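Local coordinates for protein activated BY transcription factor SSRB (Salmonella enterica, PDB 2WNW) that belongs to glycosyl hydrolase family 30 and combines a TIM-barrel domain with a beta-sandwich domain, at residues L85-C93 / W170-Y181; F95-V103 / L114-L123. All coordinates share one frame; numbering follows the deposited sequence.

How the interactions relate
Both contacts belong to the TIM-barrel part of the chain, and their centres lie about 11 Å apart. Interaction 1 packs the second barrel strand, 85-90, against helix 167-183 of the outer layer; interaction 2 folds the loop that follows this strand back onto helix 117-122, and both its segments fall in the chain between 85-93 and 170-181. A main polar meeting point is Asp119: its OD1 is 2.8 Å from Tyr181 OH, a probable hydrogen bond, while Tyr102 OH, another partner of Asp119, also bonds the backbone N of Gln91. Nearby, Glu120 OE2 and Glu180 OE2 approach to 2.8 Å, close for like charges. Ser92 OG adds a bond to Tyr100 N.

Interaction 1 of 2, residues L85-C93 / W170-Y181; sequences LARMPIQSC and WADIIINYLLEY
Ile90 lays its CG1 branch over one face of the Tyr177 ring, 3.9 Å from the ring centroid and 15° off the normal, a CH-pi contact. With CG1 beside the backbone N and CG2 anti to it (chi1 -64°), CG1 is set over the phenol and CG2 is turned toward Trp170, reaching its CH2 at 4.2 Å. CD1 continues past the CD2/CE2 side of the phenol to CG2 of Ile174. The other face of the Tyr177 ring is taken by Tyr181 from the next turn, so the phenol lies between Ile90 of the strand and Tyr181 of its own helix. Further back along the strand, Met88 sends its extended chain past the hydroxyl of Tyr177 and alongside Tyr181, with CE 4.0 Å from Tyr181 CD1. Its SD approaches that ring obliquely in a Met-aromatic contact. At the far end Gln91 rests against the six-membered ring of Trp170.

A single water joins the polar ends, donating to Pro89 O at 2.7 Å and to Tyr181 OH at 3.0 Å, and hydrogen-bonding Tyr177 OH at 2.8 Å. Tyr181 OH is held further by Asp119.

Here the second strand of the beta/alpha barrel packs on its outer helical layer, with axes 10.6 Å apart and directions 128° from each other. Met88 and Ile90 point to the helix, whereas Arg87 takes no part in the contact and forms salt bridges with Asp239 and Glu294, at the ends of other barrel strands. The direct contact is thus mainly apolar and aromatic, and the bridging water gives the Pro89 carbonyl and both phenol oxygens a shared polar partner.

Interaction 2 of 2, residues F95-V103 / L114-L123; sequences FSLGNYAYV and LSFSRDEAHL
The loop leaving the second strand of the TIM barrel closes here over the short helix 117-122, pinned by Tyr100 and Tyr102. Tyr102 OH donates to Asp119 OD1 at 2.6 Å, meeting the syn side of the carboxylate but 29° out of its plane. Phe116, the N-cap residue of the helix, places its CE1 3.3 Å above the plane of the Tyr102 ring, over the ring centre, with the two aromatic planes oblique to each other. The Tyr102 phenol is therefore covered on a face by the residue that opens the helix and gripped at its hydroxyl by a residue one turn on.

Tyr100 packs further along the helix, against Arg118 and Asp119. With CG between its backbone N and carbonyl carbon (chi1 67°), its ring lies against the Arg118 guanidinium, the two planes 29° apart and Arg118 NE 3.4 Å from Tyr100 CD2. CD2 sits over a face of the guanidinium, and the aliphatic CD of Arg118 makes an off-centre CH-pi contact with the ring. The charge itself is paired elsewhere, in a salt bridge to Glu54, which also accepts a hydrogen bond from His122. Tyr100 OH reaches Asp119 through a water 2.6 Å from the hydroxyl and 2.9 Å from Asp119 OD1, to which it probably donates.

Beyond the rings the backbones meet directly: Ser115 N donates to Tyr102 O at 2.8 Å. A second water donates to both Ala101 O and Ser115 O, tying the two segments beside that bond.

Asp119 OD1 thus collects Tyr102, a water and Tyr181 of helix 167-183, a cluster of partners that probably favours negative charge on the carboxylate and limits the movement of OD1.

Interaction 1 of 2, residues L85-C93 / W170-Y181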
loop_
_atom_site.group_PDB
_atom_site.type_symbol
_atom_site.label_atom_id
_atom_site.label_comp_id
_atom_site.label_asym_id
_atom_site.label_seq_id
_atom_site.Cartn_x
_atom_site.Cartn_y
_atom_site.Cartn_z
ATOM N N LEU A 85 5.403 24.939 5.672
ATOM C CA LEU A 85 3.945 25.027 5.624
ATOM C C LEU A 85 3.410 25.363 7.011
ATOM O O LEU A 85 4.111 25.214 8.012
ATOM C CB LEU A 85 3.322 23.692 5.200
ATOM C CG LEU A 85 3.614 23.071 3.837
ATOM C CD1 LEU A 85 2.831 21.764 3.712
ATOM C CD2 LEU A 85 3.217 24.034 2.727
ATOM N N ALA A 86 2.156 25.796 7.060
ATOM C CA ALA A 86 1.508 26.100 8.326
ATOM C C ALA A 86 0.009 26.225 8.112
ATOM O O ALA A 86 -0.456 26.493 7.002
ATOM C CB ALA A 86 2.061 27.395 8.919
ATOM N N ARG A 87 -0.746 26.005 9.182
ATOM C CA ARG A 87 -2.196 26.136 9.137
ATOM C C ARG A 87 -2.560 26.981 10.346
ATOM O O ARG A 87 -1.914 26.888 11.392
ATOM C CB ARG A 87 -2.871 24.761 9.211
ATOM C CG ARG A 87 -4.406 24.787 9.182
ATOM C CD ARG A 87 -4.954 23.458 8.656
ATOM N NE ARG A 87 -6.416 23.347 8.702
ATOM C CZ ARG A 87 -7.100 22.772 9.692
ATOM N NH1 ARG A 87 -6.466 22.254 10.740
ATOM N NH2 ARG A 87 -8.421 22.683 9.623
ATOM N N MET A 88 -3.571 27.822 10.190
ATOM C CA MET A 88 -4.016 28.687 11.275
ATOM C C MET A 88 -5.527 28.856 11.189
ATOM O O MET A 88 -6.118 28.708 10.121
ATOM C CB MET A 88 -3.306 30.039 11.194
ATOM C CG MET A 88 -3.366 30.694 9.825
ATOM S SD MET A 88 -2.066 31.929 9.673
ATOM C CE MET A 88 -2.443 32.636 8.065
ATOM N N PRO A 89 -6.173 29.162 12.321
ATOM C CA PRO A 89 -7.621 29.337 12.365
ATOM C C PRO A 89 -8.159 30.726 12.050
ATOM O O PRO A 89 -7.559 31.742 12.415
ATOM C CB PRO A 89 -7.958 28.919 13.790
ATOM C CG PRO A 89 -6.807 29.504 14.553
ATOM C CD PRO A 89 -5.610 29.130 13.687
ATOM N N ILE A 90 -9.295 30.744 11.356
ATOM C CA ILE A 90 -10.007 31.972 11.024
ATOM C C ILE A 90 -11.048 31.985 12.147
ATOM O O ILE A 90 -12.009 31.213 12.127
ATOM C CB ILE A 90 -10.684 31.869 9.632
ATOM C CG1 ILE A 90 -9.606 31.713 8.553
ATOM C CG2 ILE A 90 -11.548 33.103 9.368
ATOM C CD1 ILE A 90 -10.148 31.527 7.135
ATOM N N GLN A 91 -10.818 32.859 13.125
ATOM C CA GLN A 91 -11.629 32.983 14.338
ATOM C C GLN A 91 -11.203 31.831 15.258
ATOM O O GLN A 91 -10.300 31.069 14.921
ATOM C CB GLN A 91 -13.136 32.954 14.037
ATOM C CG GLN A 91 -13.563 34.079 13.086
ATOM C CD GLN A 91 -15.054 34.371 13.099
ATOM O OE1 GLN A 91 -15.887 33.463 13.188
ATOM N NE2 GLN A 91 -15.399 35.648 12.982
ATOM N N SER A 92 -11.842 31.694 16.412
ATOM C CA SER A 92 -11.445 30.671 17.377
ATOM C C SER A 92 -11.624 29.187 17.040
ATOM O O SER A 92 -12.517 28.796 16.289
ATOM C CB SER A 92 -12.140 30.948 18.711
ATOM O OG SER A 92 -13.547 30.913 18.558
ATOM N N CYS A 93 -10.736 28.371 17.609
ATOM C CA CYS A 93 -10.790 26.919 17.487
ATOM C C CYS A 93 -10.736 26.478 18.950
ATOM O O CYS A 93 -10.708 27.335 19.837
ATOM C CB CYS A 93 -9.599 26.366 16.680
ATOM S SG CYS A 93 -7.959 26.536 17.411
ATOM N N TRP A 170 -20.327 35.764 5.459
ATOM C CA TRP A 170 -19.224 34.975 6.011
ATOM C C TRP A 170 -18.052 35.039 5.031
ATOM O O TRP A 170 -16.900 35.194 5.436
ATOM C CB TRP A 170 -19.664 33.520 6.220
ATOM C CG TRP A 170 -18.615 32.588 6.811
ATOM C CD1 TRP A 170 -18.416 31.276 6.471
ATOM C CD2 TRP A 170 -17.676 32.874 7.864
ATOM N NE1 TRP A 170 -17.419 30.730 7.241
ATOM C CE2 TRP A 170 -16.946 31.684 8.104
ATOM C CE3 TRP A 170 -17.380 34.014 8.627
ATOM C CZ2 TRP A 170 -15.939 31.600 9.076
ATOM C CZ3 TRP A 170 -16.376 33.931 9.597
ATOM C CH2 TRP A 170 -15.670 32.730 9.811
ATOM N N ALA A 171 -18.349 34.929 3.739
ATOM C CA ALA A 171 -17.300 34.999 2.731
ATOM C C ALA A 171 -16.613 36.363 2.811
ATOM O O ALA A 171 -15.391 36.454 2.690
ATOM C CB ALA A 171 -17.882 34.782 1.344
ATOM N N ASP A 172 -17.397 37.422 3.019
ATOM C CA ASP A 172 -16.831 38.765 3.118
ATOM C C ASP A 172 -15.923 38.900 4.338
ATOM O O ASP A 172 -14.911 39.596 4.286
ATOM C CB ASP A 172 -17.934 39.833 3.186
ATOM C CG ASP A 172 -18.627 40.045 1.853
ATOM O OD1 ASP A 172 -18.019 39.740 0.803
ATOM O OD2 ASP A 172 -19.776 40.538 1.855
ATOM N N ILE A 173 -16.289 38.249 5.439
ATOM C CA ILE A 173 -15.464 38.307 6.640
ATOM C C ILE A 173 -14.124 37.632 6.372
ATOM O O ILE A 173 -13.078 38.134 6.784
ATOM C CB ILE A 173 -16.139 37.602 7.833
ATOM C CG1 ILE A 173 -17.354 38.412 8.288
ATOM C CG2 ILE A 173 -15.137 37.434 8.981
ATOM C CD1 ILE A 173 -18.072 37.807 9.461
ATOM N N ILE A 174 -14.165 36.493 5.683
ATOM C CA ILE A 174 -12.941 35.762 5.360
ATOM C C ILE A 174 -12.028 36.621 4.490
ATOM O O ILE A 174 -10.812 36.601 4.655
ATOM C CB ILE A 174 -13.259 34.424 4.650
ATOM C CG1 ILE A 174 -13.955 33.478 5.634
ATOM C CG2 ILE A 174 -11.979 33.786 4.128
ATOM C CD1 ILE A 174 -14.461 32.186 5.014
ATOM N N ILE A 175 -12.608 37.381 3.567
ATOM C CA ILE A 175 -11.795 38.252 2.724
ATOM C C ILE A 175 -11.132 39.319 3.604
ATOM O O ILE A 175 -9.948 39.612 3.448
ATOM C CB ILE A 175 -12.644 38.946 1.632
ATOM C CG1 ILE A 175 -13.176 37.904 0.643
ATOM C CG2 ILE A 175 -11.804 39.989 0.900
ATOM C CD1 ILE A 175 -12.090 37.187 -0.155
ATOM N N ASN A 176 -11.886 39.893 4.539
ATOM C CA ASN A 176 -11.304 40.908 5.414
ATOM C C ASN A 176 -10.218 40.318 6.306
ATOM O O ASN A 176 -9.260 41.002 6.672
ATOM C CB ASN A 176 -12.382 41.592 6.255
ATOM C CG ASN A 176 -13.035 42.743 5.517
ATOM O OD1 ASN A 176 -14.117 42.606 4.951
ATOM N ND2 ASN A 176 -12.357 43.887 5.499
ATOM N N TYR A 177 -10.374 39.046 6.654
ATOM C CA TYR A 177 -9.377 38.345 7.452
ATOM C C TYR A 177 -8.090 38.345 6.621
ATOM O O TYR A 177 -7.010 38.668 7.118
ATOM C CB TYR A 177 -9.838 36.902 7.703
ATOM C CG TYR A 177 -8.733 35.947 8.114
ATOM C CD1 TYR A 177 -8.349 35.819 9.448
ATOM C CD2 TYR A 177 -8.072 35.170 7.160
ATOM C CE1 TYR A 177 -7.336 34.938 9.826
ATOM C CE2 TYR A 177 -7.056 34.288 7.526
ATOM C CZ TYR A 177 -6.696 34.176 8.858
ATOM O OH TYR A 177 -5.708 33.297 9.222
ATOM N N LEU A 178 -8.219 37.991 5.343
ATOM C CA LEU A 178 -7.070 37.951 4.442
ATOM C C LEU A 178 -6.429 39.329 4.264
ATOM O O LEU A 178 -5.205 39.450 4.255
ATOM C CB LEU A 178 -7.481 37.386 3.077
ATOM C CG LEU A 178 -7.891 35.908 3.032
ATOM C CD1 LEU A 178 -8.395 35.552 1.640
ATOM C CD2 LEU A 178 -6.702 35.031 3.410
ATOM N N LEU A 179 -7.253 40.366 4.119
ATOM C CA LEU A 179 -6.734 41.724 3.958
ATOM C C LEU A 179 -6.034 42.174 5.237
ATOM O O LEU A 179 -4.973 42.799 5.194
ATOM C CB LEU A 179 -7.871 42.690 3.622
ATOM C CG LEU A 179 -8.569 42.422 2.288
ATOM C CD1 LEU A 179 -9.742 43.364 2.123
ATOM C CD2 LEU A 179 -7.569 42.592 1.151
ATOM N N GLU A 180 -6.644 41.853 6.374
ATOM C CA GLU A 180 -6.089 42.195 7.683
ATOM C C GLU A 180 -4.690 41.598 7.840
ATOM O O GLU A 180 -3.741 42.295 8.204
ATOM C CB GLU A 180 -7.020 41.669 8.781
ATOM C CG GLU A 180 -6.397 41.499 10.164
ATOM C CD GLU A 180 -5.851 42.790 10.747
ATOM O OE1 GLU A 180 -6.307 43.882 10.346
ATOM O OE2 GLU A 180 -4.968 42.706 11.629
ATOM N N TYR A 181 -4.560 40.306 7.558
ATOM C CA TYR A 181 -3.265 39.653 7.673
ATOM C C TYR A 181 -2.249 40.184 6.662
ATOM O O TYR A 181 -1.069 40.319 6.981
ATOM C CB TYR A 181 -3.423 38.132 7.541
ATOM C CG TYR A 181 -3.792 37.458 8.852
ATOM C CD1 TYR A 181 -3.039 36.395 9.349
ATOM C CD2 TYR A 181 -4.865 37.917 9.618
ATOM C CE1 TYR A 181 -3.343 35.808 10.583
ATOM C CE2 TYR A 181 -5.176 37.339 10.847
ATOM C CZ TYR A 181 -4.412 36.287 11.325
ATOM O OH TYR A 181 -4.712 35.723 12.544
HETATM O O HOH W 1 -5.161 32.871 11.885
#

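Interaction 2 of 2, residues F95-V103 / L114-L123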
loop_
_atom_site.group_PDB
_atom_site.type_symbol
_atom_site.label_atom_id
_atom_site.label_comp_id
_atom_site.label_asym_id
_atom_site.label_seq_id
_atom_site.Cartn_x
_atom_site.Cartn_y
_atom_site.Cartn_z
ATOM N N PHE A 95 -8.334 25.275 20.619
ATOM C CA PHE A 95 -7.097 25.718 21.235
ATOM C C PHE A 95 -7.024 27.242 21.259
ATOM O O PHE A 95 -6.203 27.869 20.581
ATOM C CB PHE A 95 -5.885 25.107 20.525
ATOM C CG PHE A 95 -5.571 23.716 20.992
ATOM C CD1 PHE A 95 -6.142 22.604 20.370
ATOM C CD2 PHE A 95 -4.769 23.521 22.111
ATOM C CE1 PHE A 95 -5.919 21.316 20.864
ATOM C CE2 PHE A 95 -4.541 22.244 22.613
ATOM C CZ PHE A 95 -5.118 21.137 21.988
ATOM N N SER A 96 -7.917 27.818 22.057
ATOM C CA SER A 96 -8.013 29.261 22.241
ATOM C C SER A 96 -8.384 29.476 23.701
ATOM O O SER A 96 -8.800 28.538 24.382
ATOM C CB SER A 96 -9.111 29.848 21.350
ATOM O OG SER A 96 -8.868 29.581 19.979
ATOM N N LEU A 97 -8.227 30.703 24.181
ATOM C CA LEU A 97 -8.565 31.015 25.563
ATOM C C LEU A 97 -10.083 30.976 25.709
ATOM O O LEU A 97 -10.615 30.886 26.814
ATOM C CB LEU A 97 -8.027 32.398 25.936
ATOM C CG LEU A 97 -6.505 32.563 25.854
ATOM C CD1 LEU A 97 -6.120 33.995 26.195
ATOM C CD2 LEU A 97 -5.829 31.586 26.809
ATOM N N GLY A 98 -10.770 31.035 24.572
ATOM C CA GLY A 98 -12.221 31.005 24.554
ATOM C C GLY A 98 -12.705 31.337 23.154
ATOM O O GLY A 98 -11.890 31.591 22.268
ATOM N N ASN A 99 -14.017 31.333 22.943
ATOM C CA ASN A 99 -14.571 31.646 21.625
ATOM C C ASN A 99 -14.345 33.114 21.292
ATOM O O ASN A 99 -14.371 33.967 22.176
ATOM C CB ASN A 99 -16.081 31.388 21.589
ATOM C CG ASN A 99 -16.442 29.929 21.792
ATOM O OD1 ASN A 99 -16.193 29.082 20.928
ATOM N ND2 ASN A 99 -17.041 29.630 22.936
ATOM N N TYR A 100 -14.120 33.405 20.015
ATOM C CA TYR A 100 -13.952 34.782 19.558
ATOM C C TYR A 100 -14.210 34.861 18.060
ATOM O O TYR A 100 -13.891 33.931 17.315
ATOM C CB TYR A 100 -12.558 35.340 19.912
ATOM C CG TYR A 100 -11.371 34.714 19.206
ATOM C CD1 TYR A 100 -11.042 35.064 17.894
ATOM C CD2 TYR A 100 -10.571 33.777 19.856
ATOM C CE1 TYR A 100 -9.944 34.492 17.247
ATOM C CE2 TYR A 100 -9.474 33.197 19.219
ATOM C CZ TYR A 100 -9.168 33.556 17.916
ATOM O OH TYR A 100 -8.101 32.953 17.282
ATOM N N ALA A 101 -14.828 35.958 17.633
ATOM C CA ALA A 101 -15.143 36.175 16.223
ATOM C C ALA A 101 -14.741 37.594 15.850
ATOM O O ALA A 101 -14.537 38.436 16.724
ATOM C CB ALA A 101 -16.633 35.966 15.977
ATOM N N TYR A 102 -14.639 37.866 14.553
ATOM C CA TYR A 102 -14.240 39.189 14.083
ATOM C C TYR A 102 -15.390 40.196 14.091
ATOM O O TYR A 102 -15.174 41.400 13.966
ATOM C CB TYR A 102 -13.625 39.053 12.690
ATOM C CG TYR A 102 -12.464 38.080 12.676
ATOM C CD1 TYR A 102 -12.305 37.164 11.637
ATOM C CD2 TYR A 102 -11.527 38.070 13.710
ATOM C CE1 TYR A 102 -11.244 36.259 11.629
ATOM C CE2 TYR A 102 -10.458 37.171 13.712
ATOM C CZ TYR A 102 -10.324 36.269 12.667
ATOM O OH TYR A 102 -9.272 35.380 12.653
ATOM N N VAL A 103 -16.608 39.689 14.240
ATOM C CA VAL A 103 -17.807 40.522 14.314
ATOM C C VAL A 103 -18.787 39.740 15.193
ATOM O O VAL A 103 -18.964 38.537 15.007
ATOM C CB VAL A 103 -18.411 40.789 12.907
ATOM C CG1 VAL A 103 -18.879 39.492 12.271
ATOM C CG2 VAL A 103 -19.565 41.773 13.022
ATOM N N LEU A 114 -15.452 45.504 12.406
ATOM C CA LEU A 114 -14.799 44.227 12.676
ATOM C C LEU A 114 -13.658 44.456 13.657
ATOM O O LEU A 114 -13.172 45.576 13.803
ATOM C CB LEU A 114 -14.225 43.641 11.382
ATOM C CG LEU A 114 -15.104 43.597 10.129
ATOM C CD1 LEU A 114 -14.333 42.917 9.004
ATOM C CD2 LEU A 114 -16.394 42.853 10.417
ATOM N N SER A 115 -13.226 43.395 14.327
ATOM C CA SER A 115 -12.121 43.508 15.264
ATOM C C SER A 115 -11.161 42.335 15.139
ATOM O O SER A 115 -11.562 41.177 15.243
ATOM C CB SER A 115 -12.625 43.586 16.704
ATOM O OG SER A 115 -11.527 43.591 17.605
ATOM N N PHE A 116 -9.891 42.652 14.916
ATOM C CA PHE A 116 -8.845 41.644 14.786
ATOM C C PHE A 116 -7.799 41.851 15.876
ATOM O O PHE A 116 -6.743 41.220 15.857
ATOM C CB PHE A 116 -8.169 41.760 13.419
ATOM C CG PHE A 116 -9.053 41.382 12.267
ATOM C CD1 PHE A 116 -9.268 40.047 11.949
ATOM C CD2 PHE A 116 -9.672 42.363 11.500
ATOM C CE1 PHE A 116 -10.087 39.692 10.880
ATOM C CE2 PHE A 116 -10.495 42.016 10.428
ATOM C CZ PHE A 116 -10.702 40.678 10.119
ATOM N N SER A 117 -8.093 42.736 16.825
ATOM C CA SER A 117 -7.151 43.034 17.901
ATOM C C SER A 117 -6.667 41.778 18.624
ATOM O O SER A 117 -5.492 41.668 18.977
ATOM C CB SER A 117 -7.782 44.006 18.905
ATOM O OG SER A 117 -8.938 43.448 19.504
ATOM N N ARG A 118 -7.569 40.829 18.833
ATOM C CA ARG A 118 -7.214 39.597 19.517
ATOM C C ARG A 118 -6.165 38.798 18.743
ATOM O O ARG A 118 -5.192 38.312 19.327
ATOM C CB ARG A 118 -8.465 38.757 19.747
ATOM C CG ARG A 118 -8.223 37.547 20.604
ATOM C CD ARG A 118 -9.456 37.209 21.413
ATOM N NE ARG A 118 -9.309 35.930 22.097
ATOM C CZ ARG A 118 -10.181 35.453 22.977
ATOM N NH1 ARG A 118 -11.263 36.158 23.289
ATOM N NH2 ARG A 118 -9.983 34.264 23.529
ATOM N N ASP A 119 -6.354 38.658 17.433
ATOM C CA ASP A 119 -5.383 37.935 16.621
ATOM C C ASP A 119 -4.070 38.714 16.571
ATOM O O ASP A 119 -2.991 38.125 16.507
ATOM C CB ASP A 119 -5.894 37.734 15.190
ATOM C CG ASP A 119 -6.955 36.649 15.087
ATOM O OD1 ASP A 119 -7.134 36.105 13.978
ATOM O OD2 ASP A 119 -7.613 36.343 16.104
ATOM N N GLU A 120 -4.165 40.042 16.603
ATOM C CA GLU A 120 -2.975 40.886 16.544
ATOM C C GLU A 120 -2.079 40.721 17.765
ATOM O O GLU A 120 -0.862 40.873 17.682
ATOM C CB GLU A 120 -3.379 42.360 16.387
ATOM C CG GLU A 120 -4.264 42.607 15.174
ATOM C CD GLU A 120 -4.582 44.073 14.943
ATOM O OE1 GLU A 120 -4.814 44.799 15.930
ATOM O OE2 GLU A 120 -4.618 44.490 13.767
ATOM N N ALA A 121 -2.678 40.391 18.900
ATOM C CA ALA A 121 -1.903 40.226 20.118
ATOM C C ALA A 121 -1.468 38.787 20.380
ATOM O O ALA A 121 -0.384 38.549 20.913
ATOM C CB ALA A 121 -2.701 40.747 21.304
ATOM N N HIS A 122 -2.303 37.829 19.990
ATOM C CA HIS A 122 -2.019 36.421 20.253
ATOM C C HIS A 122 -1.459 35.565 19.119
ATOM O O HIS A 122 -0.705 34.624 19.371
ATOM C CB HIS A 122 -3.284 35.757 20.793
ATOM C CG HIS A 122 -3.779 36.356 22.072
ATOM N ND1 HIS A 122 -5.044 36.121 22.563
ATOM C CD2 HIS A 122 -3.172 37.170 22.968
ATOM C CE1 HIS A 122 -5.197 36.764 23.709
ATOM N NE2 HIS A 122 -4.075 37.409 23.976
ATOM N N LEU A 123 -1.823 35.879 17.881
ATOM C CA LEU A 123 -1.362 35.086 16.747
ATOM C C LEU A 123 -0.283 35.715 15.884
ATOM O O LEU A 123 0.734 35.088 15.600
ATOM C CB LEU A 123 -2.548 34.719 15.848
ATOM C CG LEU A 123 -3.473 33.610 16.345
ATOM C CD1 LEU A 123 -4.768 33.625 15.561
ATOM C CD2 LEU A 123 -2.769 32.271 16.197
HETATM O O HOH W 2 -7.965 33.419 14.725
HETATM O O HOH W 3 -11.574 39.420 17.571
#